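Local coordinates for protein thiosulfate sulfurtransferase (PDB 1YT8) that probably transfers sulfur from thiosulfate to cyanide, as a sulfurtransferase built from repeated rhodanese-like domains, at residues Val68-Asp71 and Ala76-Ala79; Ala92-Asp95 and Gly100-Asn103; Leu46-Leu51 and Ala80-Asp85; Phe42-Pro47 and His56-Arg61. One frame throughout, in Å; residues are numbered along the deposited sequence.

Interaction 1: Val68-Asp71 and Ala76-Ala79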
# COMPACT_ATOMS: atom_id res chain seq x y z
N VAL A 68 -0.80 18.79 -6.18
CA VAL A 68 -0.48 18.52 -4.78
C VAL A 68 -1.32 19.38 -3.84
O VAL A 68 -1.80 20.44 -4.22
CB VAL A 68 1.02 18.78 -4.48
CG1 VAL A 68 1.90 17.85 -5.31
CG2 VAL A 68 1.37 20.23 -4.78
N TYR A 69 -1.49 18.91 -2.60
CA TYR A 69 -2.27 19.68 -1.63
C TYR A 69 -1.98 19.26 -0.20
O TYR A 69 -1.42 18.19 0.05
CB TYR A 69 -3.77 19.51 -1.91
CG TYR A 69 -4.37 18.21 -1.39
CD1 TYR A 69 -4.88 18.12 -0.09
CD2 TYR A 69 -4.39 17.06 -2.18
CE1 TYR A 69 -5.39 16.91 0.41
CE2 TYR A 69 -4.89 15.84 -1.69
CZ TYR A 69 -5.39 15.78 -0.39
OH TYR A 69 -5.86 14.58 0.11
N ASP A 70 -2.36 20.13 0.73
CA ASP A 70 -2.24 19.88 2.16
C ASP A 70 -3.39 20.67 2.75
O ASP A 70 -4.31 21.05 2.02
CB ASP A 70 -0.90 20.34 2.74
CG ASP A 70 -0.60 21.81 2.48
OD1 ASP A 70 -1.53 22.60 2.23
OD2 ASP A 70 0.59 22.17 2.54
N ASP A 71 -3.38 20.91 4.05
CA ASP A 71 -4.47 21.68 4.64
C ASP A 71 -3.96 22.99 5.23
O ASP A 71 -4.39 23.38 6.32
CB ASP A 71 -5.21 20.85 5.68
CG ASP A 71 -6.54 21.47 6.09
OD1 ASP A 71 -7.21 22.08 5.23
OD2 ASP A 71 -6.93 21.35 7.27
N ALA A 76 2.54 21.84 0.57
CA ALA A 76 2.24 21.78 -0.86
C ALA A 76 3.19 22.60 -1.74
O ALA A 76 3.74 22.08 -2.71
CB ALA A 76 0.79 22.18 -1.11
N PRO A 77 3.38 23.89 -1.43
CA PRO A 77 4.28 24.68 -2.27
C PRO A 77 5.71 24.13 -2.34
O PRO A 77 6.35 24.22 -3.38
CB PRO A 77 4.21 26.08 -1.65
CG PRO A 77 3.79 25.81 -0.23
CD PRO A 77 2.77 24.72 -0.38
N VAL A 78 6.19 23.55 -1.25
CA VAL A 78 7.53 22.97 -1.22
C VAL A 78 7.55 21.72 -2.10
O VAL A 78 8.49 21.50 -2.88
CB VAL A 78 7.95 22.58 0.23
CG1 VAL A 78 9.30 21.88 0.23
CG2 VAL A 78 8.01 23.83 1.09
N ALA A 79 6.51 20.91 -1.99
CA ALA A 79 6.40 19.70 -2.79
C ALA A 79 6.38 20.05 -4.28
O ALA A 79 7.05 19.41 -5.09
CB ALA A 79 5.14 18.94 -2.41
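Asp-70 turns its carboxylate toward the first turns of helix 75-85, and Ala-76 meets it with both its backbone N and its CB. The Ala-76 N to Asp-70 OD2 bond is 2.8 Å long and nearly straight, with 164° at the hydrogen. The N-H arrives from above the carboxylate, 52° out of its plane. Asp-70 holds CG between its backbone N and its carbonyl carbon (chi1 56°), which tips the carboxylate toward the helix. The CB of Ala-76 lies 3.7 Å from the same OD2. Two residues earlier, Val-68 also points toward the helix. Its CG2 touches Ala-76 O at 3.7 Å, and its CG1 is 4.5 Å from Ala-79 CB. Tyr-69 points the other way; its backbone passes close, with Tyr-69 CA 4.0 Å from Ala-76 CB. The contact joins strand to helix in a beta-alpha-beta unit of the rhodanese fold. By sequence, Asp-70 probably occupies the place that Cys-193 has in the sulfite pocket of the second domain. Asp-70 OD1 also takes the N-H of Gly-72, and Leu-75 N makes a weak bond to OD2. Together these N-H groups hold both oxygens of a buried carboxylate and fix its rotation.

Interaction 2: Ala92-Asp95 and Gly100-Asn103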
# COMPACT_ATOMS: atom_id res chain seq x y z
N ALA A 92 0.82 21.47 -10.23
CA ALA A 92 -0.08 22.52 -9.75
C ALA A 92 -0.46 22.30 -8.30
O ALA A 92 -0.31 21.21 -7.75
CB ALA A 92 -1.33 22.57 -10.61
N LEU A 93 -0.96 23.37 -7.67
CA LEU A 93 -1.41 23.32 -6.29
C LEU A 93 -2.93 23.28 -6.37
O LEU A 93 -3.51 23.93 -7.24
CB LEU A 93 -0.99 24.58 -5.54
CG LEU A 93 0.50 24.91 -5.45
CD1 LEU A 93 0.68 26.30 -4.84
CD2 LEU A 93 1.21 23.86 -4.62
N LEU A 94 -3.57 22.53 -5.48
CA LEU A 94 -5.03 22.46 -5.46
C LEU A 94 -5.54 23.75 -4.83
O LEU A 94 -5.15 24.09 -3.71
CB LEU A 94 -5.50 21.26 -4.63
CG LEU A 94 -7.02 21.14 -4.43
CD1 LEU A 94 -7.69 20.84 -5.77
CD2 LEU A 94 -7.31 20.02 -3.44
N ASP A 95 -6.41 24.45 -5.53
CA ASP A 95 -6.96 25.71 -5.04
C ASP A 95 -7.62 25.55 -3.67
O ASP A 95 -8.59 24.81 -3.51
CB ASP A 95 -7.97 26.26 -6.05
CG ASP A 95 -8.51 27.62 -5.65
OD1 ASP A 95 -7.69 28.54 -5.43
OD2 ASP A 95 -9.74 27.77 -5.57
N GLY A 100 -10.40 23.78 0.23
CA GLY A 100 -10.92 24.20 -1.06
C GLY A 100 -11.79 23.10 -1.64
O GLY A 100 -12.85 23.37 -2.21
N TRP A 101 -11.35 21.86 -1.50
CA TRP A 101 -12.10 20.71 -2.01
C TRP A 101 -13.44 20.60 -1.29
O TRP A 101 -14.49 20.44 -1.92
CB TRP A 101 -11.28 19.43 -1.80
CG TRP A 101 -11.92 18.20 -2.37
CD1 TRP A 101 -12.91 17.45 -1.80
CD2 TRP A 101 -11.62 17.58 -3.63
NE1 TRP A 101 -13.24 16.40 -2.63
CE2 TRP A 101 -12.47 16.46 -3.76
CE3 TRP A 101 -10.72 17.88 -4.66
CZ2 TRP A 101 -12.44 15.62 -4.88
CZ3 TRP A 101 -10.69 17.04 -5.78
CH2 TRP A 101 -11.55 15.92 -5.88
N ARG A 102 -13.40 20.70 0.04
CA ARG A 102 -14.60 20.62 0.86
C ARG A 102 -15.58 21.74 0.51
O ARG A 102 -16.77 21.50 0.29
CB ARG A 102 -14.23 20.71 2.34
CG ARG A 102 -15.42 20.61 3.29
CD ARG A 102 -15.04 20.91 4.73
NE ARG A 102 -14.05 19.98 5.26
CZ ARG A 102 -12.77 20.27 5.46
NH1 ARG A 102 -12.31 21.49 5.18
NH2 ARG A 102 -11.94 19.36 5.95
N ASN A 103 -15.08 22.97 0.45
CA ASN A 103 -15.92 24.13 0.15
C ASN A 103 -16.58 24.10 -1.22
O ASN A 103 -17.64 24.70 -1.42
CB ASN A 103 -15.11 25.43 0.30
CG ASN A 103 -14.63 25.66 1.72
OD1 ASN A 103 -15.27 25.21 2.67
ND2 ASN A 103 -13.52 26.37 1.87
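Leu-94 and Trp-101 both swing out with CG opposite the backbone N, at chi1 175° and -176°, and these torsions bring a methyl and an indole together. The two residues belong to strand 91-94 and the helix after it, 97-103, in the first rhodanese-like domain, an alpha/beta fold with a parallel sheet. Strand 91-94 ends at Leu-94, a short turn follows, and helix 97-103 leads onward, away from the strand end. Leu-94 points toward the helix and places its CD2 4.2 Å from Trp-101 CE3, on the six-membered part of the indole. The methyl comes at an oblique angle to the ring. The contact is apolar and fairly small, with about 131 Å² buried. Other parts of the chain hold the indole. Trp-101 stacks edge-to-face with Phe-11, and its NE1 donates to Glu-107 O, so the polar edge of this buried ring is satisfied. Leu-94 also packs on Tyr-69 in the neighbouring strand, which ties the contact to the sheet. The backbones also touch, between the residue after the strand and the helix. Gly-100 CA lies 3.4 Å from Asp-95 O, and its C-H points almost straight at that oxygen, with 170° at the hydrogen.

Interaction 3: Leu46-Leu51 and Ala80-Asp85. Unlike the reference sequence in segment 80-85: His-84 (reference Leu).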
# COMPACT_ATOMS: atom_id res chain seq x y z
N LEU A 46 1.40 10.81 -0.58
CA LEU A 46 2.84 10.74 -0.79
C LEU A 46 3.43 11.87 0.04
O LEU A 46 3.64 12.98 -0.45
CB LEU A 46 3.22 10.89 -2.26
CG LEU A 46 4.74 10.87 -2.53
CD1 LEU A 46 5.40 9.76 -1.72
CD2 LEU A 46 5.01 10.70 -4.02
N PRO A 47 3.66 11.61 1.33
CA PRO A 47 4.22 12.59 2.26
C PRO A 47 5.46 13.29 1.72
O PRO A 47 6.36 12.66 1.18
CB PRO A 47 4.54 11.74 3.49
CG PRO A 47 3.47 10.68 3.45
CD PRO A 47 3.48 10.30 1.99
N LEU A 48 5.49 14.61 1.86
CA LEU A 48 6.62 15.40 1.41
C LEU A 48 7.90 14.75 1.95
O LEU A 48 8.92 14.71 1.27
CB LEU A 48 6.52 16.83 1.95
CG LEU A 48 7.69 17.77 1.63
CD1 LEU A 48 7.70 18.11 0.14
CD2 LEU A 48 7.55 19.04 2.46
N SER A 49 7.81 14.21 3.17
CA SER A 49 8.95 13.56 3.81
C SER A 49 9.64 12.48 2.98
O SER A 49 10.86 12.29 3.10
CB SER A 49 8.52 12.96 5.15
OG SER A 49 8.22 13.98 6.08
N ARG A 50 8.89 11.76 2.15
CA ARG A 50 9.47 10.71 1.32
C ARG A 50 9.13 10.84 -0.16
O ARG A 50 9.19 9.86 -0.92
CB ARG A 50 9.07 9.32 1.84
CG ARG A 50 7.57 9.06 1.95
CD ARG A 50 7.33 7.60 2.36
NE ARG A 50 5.92 7.23 2.50
CZ ARG A 50 5.17 7.49 3.57
NH1 ARG A 50 5.68 8.12 4.62
NH2 ARG A 50 3.90 7.09 3.60
N LEU A 51 8.78 12.05 -0.58
CA LEU A 51 8.42 12.35 -1.96
C LEU A 51 9.43 11.82 -2.99
O LEU A 51 9.06 11.10 -3.91
CB LEU A 51 8.26 13.86 -2.14
CG LEU A 51 7.92 14.41 -3.53
CD1 LEU A 51 6.54 13.95 -3.94
CD2 LEU A 51 7.98 15.93 -3.51
N ALA A 80 5.60 21.07 -4.64
CA ALA A 80 5.49 21.49 -6.03
C ALA A 80 6.84 21.89 -6.61
O ALA A 80 7.17 21.54 -7.74
CB ALA A 80 4.51 22.66 -6.14
N GLN A 81 7.63 22.63 -5.83
CA GLN A 81 8.95 23.08 -6.27
C GLN A 81 9.91 21.92 -6.47
O GLN A 81 10.63 21.85 -7.46
CB GLN A 81 9.55 24.06 -5.26
CG GLN A 81 10.90 24.64 -5.67
CD GLN A 81 10.82 25.43 -6.96
OE1 GLN A 81 9.99 26.34 -7.10
NE2 GLN A 81 11.67 25.10 -7.93
N ARG A 82 9.93 21.00 -5.51
CA ARG A 82 10.82 19.86 -5.61
C ARG A 82 10.46 19.01 -6.81
O ARG A 82 11.34 18.45 -7.47
CB ARG A 82 10.78 19.04 -4.32
CG ARG A 82 11.48 19.77 -3.19
CD ARG A 82 11.40 19.05 -1.86
NE ARG A 82 12.09 19.81 -0.82
CZ ARG A 82 12.07 19.52 0.47
NH1 ARG A 82 11.39 18.46 0.90
NH2 ARG A 82 12.72 20.29 1.33
N LEU A 83 9.17 18.91 -7.11
CA LEU A 83 8.74 18.13 -8.26
C LEU A 83 9.22 18.82 -9.53
O LEU A 83 9.66 18.17 -10.47
CB LEU A 83 7.23 17.97 -8.28
CG LEU A 83 6.65 17.03 -7.22
CD1 LEU A 83 5.14 17.20 -7.10
CD2 LEU A 83 7.00 15.60 -7.61
N HIS A 84 9.15 20.14 -9.58
CA HIS A 84 9.61 20.83 -10.76
C HIS A 84 11.10 20.57 -10.98
O HIS A 84 11.55 20.27 -12.08
CB HIS A 84 9.35 22.33 -10.63
CG HIS A 84 9.92 23.14 -11.77
ND1 HIS A 84 9.25 23.33 -12.96
CD2 HIS A 84 11.15 23.68 -11.95
CE1 HIS A 84 10.04 23.95 -13.82
NE2 HIS A 84 11.20 24.18 -13.23
N ASP A 85 11.85 20.67 -9.90
CA ASP A 85 13.29 20.42 -9.94
C ASP A 85 13.64 18.96 -10.26
O ASP A 85 14.76 18.66 -10.70
CB ASP A 85 13.92 20.86 -8.61
CG ASP A 85 13.77 22.35 -8.38
OD1 ASP A 85 13.92 23.13 -9.35
OD2 ASP A 85 13.51 22.76 -7.23
O HOH W 1 10.37 16.27 -0.33
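Arg-82 stretches from helix 75-85 toward the connection that follows strand 44-45, and touches it at both ends of its side chain. Both parts belong to the alpha/beta fold of the first rhodanese-like domain. At the base, Arg-82 CB rests 4.3 Å from Leu-51 CD2. From there CG lies anti to the carbonyl carbon (chi1 -72°), and the chain runs extended through CD to NE. The Arg-82 and Leu-48 side chains cross at about a right angle. Arg-82 NH1 sits 3.8 Å from Leu-48 CD1, at an oblique approach, and at a similar distance from CG of that leucine. The other terminal nitrogen, NH2, forms a salt bridge with Glu-449, so the arginine reaches as far as helix 441-454. Leu-51 and Leu-83 supply the apolar half of the contact. They cross at about a right angle, with Leu-51 CD1 4.1 Å from Leu-83 CD2. Leu-83 also packs on Ile-55 of helix 51-58 and on Val-91 of the sheet. A water completes the link at the polar end. It lies at the guanidinium edge, in its plane, takes a bond from Arg-82 NH1 at 2.7 Å, and donates to Leu-48 O, also at 2.7 Å.

Interaction 4: Phe42-Pro47 and His56-Arg61. With GOL (glycerol), chain C.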
# COMPACT_ATOMS: atom_id res chain seq x y z
N PHE A 42 -9.84 9.78 -4.66
CA PHE A 42 -8.70 9.33 -5.44
C PHE A 42 -7.37 10.02 -5.15
O PHE A 42 -6.41 9.91 -5.93
CB PHE A 42 -9.05 9.40 -6.93
CG PHE A 42 -10.08 8.39 -7.33
CD1 PHE A 42 -9.78 7.03 -7.31
CD2 PHE A 42 -11.38 8.78 -7.64
CE1 PHE A 42 -10.76 6.07 -7.57
CE2 PHE A 42 -12.37 7.83 -7.90
CZ PHE A 42 -12.06 6.47 -7.86
N ALA A 43 -7.31 10.71 -4.02
CA ALA A 43 -6.08 11.37 -3.62
C ALA A 43 -5.14 10.29 -3.09
O ALA A 43 -5.54 9.46 -2.26
CB ALA A 43 -6.36 12.41 -2.53
N ALA A 44 -3.91 10.28 -3.59
CA ALA A 44 -2.92 9.32 -3.16
C ALA A 44 -2.04 10.03 -2.14
O ALA A 44 -1.73 11.21 -2.31
CB ALA A 44 -2.08 8.86 -4.35
N ASN A 45 -1.64 9.33 -1.09
CA ASN A 45 -0.81 9.95 -0.07
C ASN A 45 0.68 9.73 -0.34
O ASN A 45 1.15 8.59 -0.35
CB ASN A 45 -1.18 9.42 1.32
CG ASN A 45 -0.39 10.08 2.43
OD1 ASN A 45 -0.14 11.29 2.41
ND2 ASN A 45 -0.01 9.30 3.43
N LEU A 46 1.40 10.81 -0.58
CA LEU A 46 2.84 10.74 -0.79
C LEU A 46 3.43 11.87 0.04
O LEU A 46 3.64 12.98 -0.45
CB LEU A 46 3.22 10.89 -2.26
CG LEU A 46 4.74 10.87 -2.53
CD1 LEU A 46 5.40 9.76 -1.72
CD2 LEU A 46 5.01 10.70 -4.02
N PRO A 47 3.66 11.61 1.33
CA PRO A 47 4.22 12.59 2.26
C PRO A 47 5.46 13.29 1.72
O PRO A 47 6.36 12.66 1.18
CB PRO A 47 4.54 11.74 3.49
CG PRO A 47 3.47 10.68 3.45
CD PRO A 47 3.48 10.30 1.99
N HIS A 56 9.09 8.66 -8.68
CA HIS A 56 9.39 8.09 -9.99
C HIS A 56 8.71 6.75 -10.25
O HIS A 56 8.55 6.35 -11.40
CB HIS A 56 10.90 7.96 -10.19
CG HIS A 56 11.59 9.27 -10.36
ND1 HIS A 56 10.96 10.38 -10.88
CD2 HIS A 56 12.87 9.66 -10.10
CE1 HIS A 56 11.81 11.39 -10.93
NE2 HIS A 56 12.98 10.98 -10.47
N ALA A 57 8.31 6.07 -9.18
CA ALA A 57 7.64 4.78 -9.34
C ALA A 57 6.12 4.97 -9.39
O ALA A 57 5.44 4.32 -10.18
CB ALA A 57 8.01 3.85 -8.18
N ARG A 58 5.59 5.86 -8.56
CA ARG A 58 4.15 6.09 -8.51
C ARG A 58 3.62 7.03 -9.60
O ARG A 58 2.45 6.95 -9.98
CB ARG A 58 3.76 6.60 -7.12
CG ARG A 58 4.14 5.61 -6.02
CD ARG A 58 3.86 6.14 -4.63
NE ARG A 58 2.44 6.26 -4.34
CZ ARG A 58 1.96 6.66 -3.17
NH1 ARG A 58 2.79 6.98 -2.19
NH2 ARG A 58 0.65 6.76 -2.98
N VAL A 59 4.48 7.92 -10.09
CA VAL A 59 4.10 8.85 -11.15
C VAL A 59 5.29 8.91 -12.12
O VAL A 59 5.99 9.92 -12.19
CB VAL A 59 3.82 10.27 -10.60
CG1 VAL A 59 3.27 11.17 -11.70
CG2 VAL A 59 2.83 10.20 -9.44
N PRO A 60 5.52 7.83 -12.88
CA PRO A 60 6.62 7.74 -13.85
C PRO A 60 6.63 8.74 -15.01
O PRO A 60 7.69 9.19 -15.43
CB PRO A 60 6.56 6.29 -14.32
CG PRO A 60 5.09 5.99 -14.25
CD PRO A 60 4.70 6.60 -12.92
N ARG A 61 5.45 9.07 -15.53
CA ARG A 61 5.35 10.02 -16.65
C ARG A 61 5.64 11.43 -16.16
O ARG A 61 4.86 12.00 -15.41
CB ARG A 61 3.96 9.98 -17.27
CG ARG A 61 3.90 9.43 -18.68
CD ARG A 61 2.95 10.27 -19.53
NE ARG A 61 1.66 10.47 -18.88
CZ ARG A 61 0.77 11.39 -19.25
NH1 ARG A 61 1.04 12.19 -20.27
NH2 ARG A 61 -0.38 11.51 -18.60
C1 GOL C . 3.72 5.76 0.75
O1 GOL C . 3.33 7.29 0.44
C2 GOL C . 2.84 4.68 0.82
O2 GOL C . 1.62 5.05 1.28
C3 GOL C . 3.44 3.70 0.47
O3 GOL C . 4.62 2.81 -0.04
O HOH W 2 -1.75 6.50 -0.92
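Strand 44-45, at one edge of the first rhodanese-like sheet, meets the end of helix 51-58 here, in a contact that also holds a glycerol, probably from the crystallisation liquor. Arg-58 carries it. Its chain is bent at chi3 (69°), and the guanidinium brings both terminal nitrogens to one carbonyl oxygen. Arg-58 NH1 donates to Asn-45 O at 2.9 Å, with 145° at the hydrogen. NH2 adds a longer, weak bond to the same Asn-45 O at 3.2 Å. The NH1 donor is tilted 33° from the carbonyl plane. Glycerol O1 lies at the guanidinium edge, in its plane. It donates to Asn-45 O at 2.7 Å and takes a weak bond from Arg-58 NH1. A water accepts from Asn-45 N at 2.8 Å and, weakly, from Arg-58 NH2. Apolar atoms of strand 44-45 and the residue after it touch the group obliquely: Ala-44 CB is 3.7 Å from Arg-58 NH2, and Leu-46 CD1 is 3.8 Å from NH1. The Leu-46 side chain runs past the arginine in the opposite direction. Further partners are Glu-54, in a salt bridge with NH1, Ser-319 OG at NE, and Asp-315 O at NH2. The last two belong to the third rhodanese-like domain. The buried positive charge is probably balanced at least in part by Glu-54, while the carbonyl oxygens and the serine hydroxyl satisfy N-H groups and fix the rotation of the guanidinium.

Overall arrangement
All four contacts lie in the first rhodanese-like domain. From the N terminus, interaction 4 closes first, joining strand 44-45 to the end of helix 51-58. Interaction 3 starts from the same stretch and shares Leu-46 and Pro-47, but closes much later, on helix 75-85. Interaction 1 sits wholly within that longer span, and ties strand 66-69 to the start of the same helix; Ala-79 packs on Leu-48 between the two. Interaction 2 follows in series and closes strand 91-94 against helix 97-103. Strands 66-69 and 91-94 are sheet neighbours, so interactions 1 and 2 join through backbone bonds of Val-68. Interactions 2 and 4 do not touch, with nearest atoms about 6 Å apart.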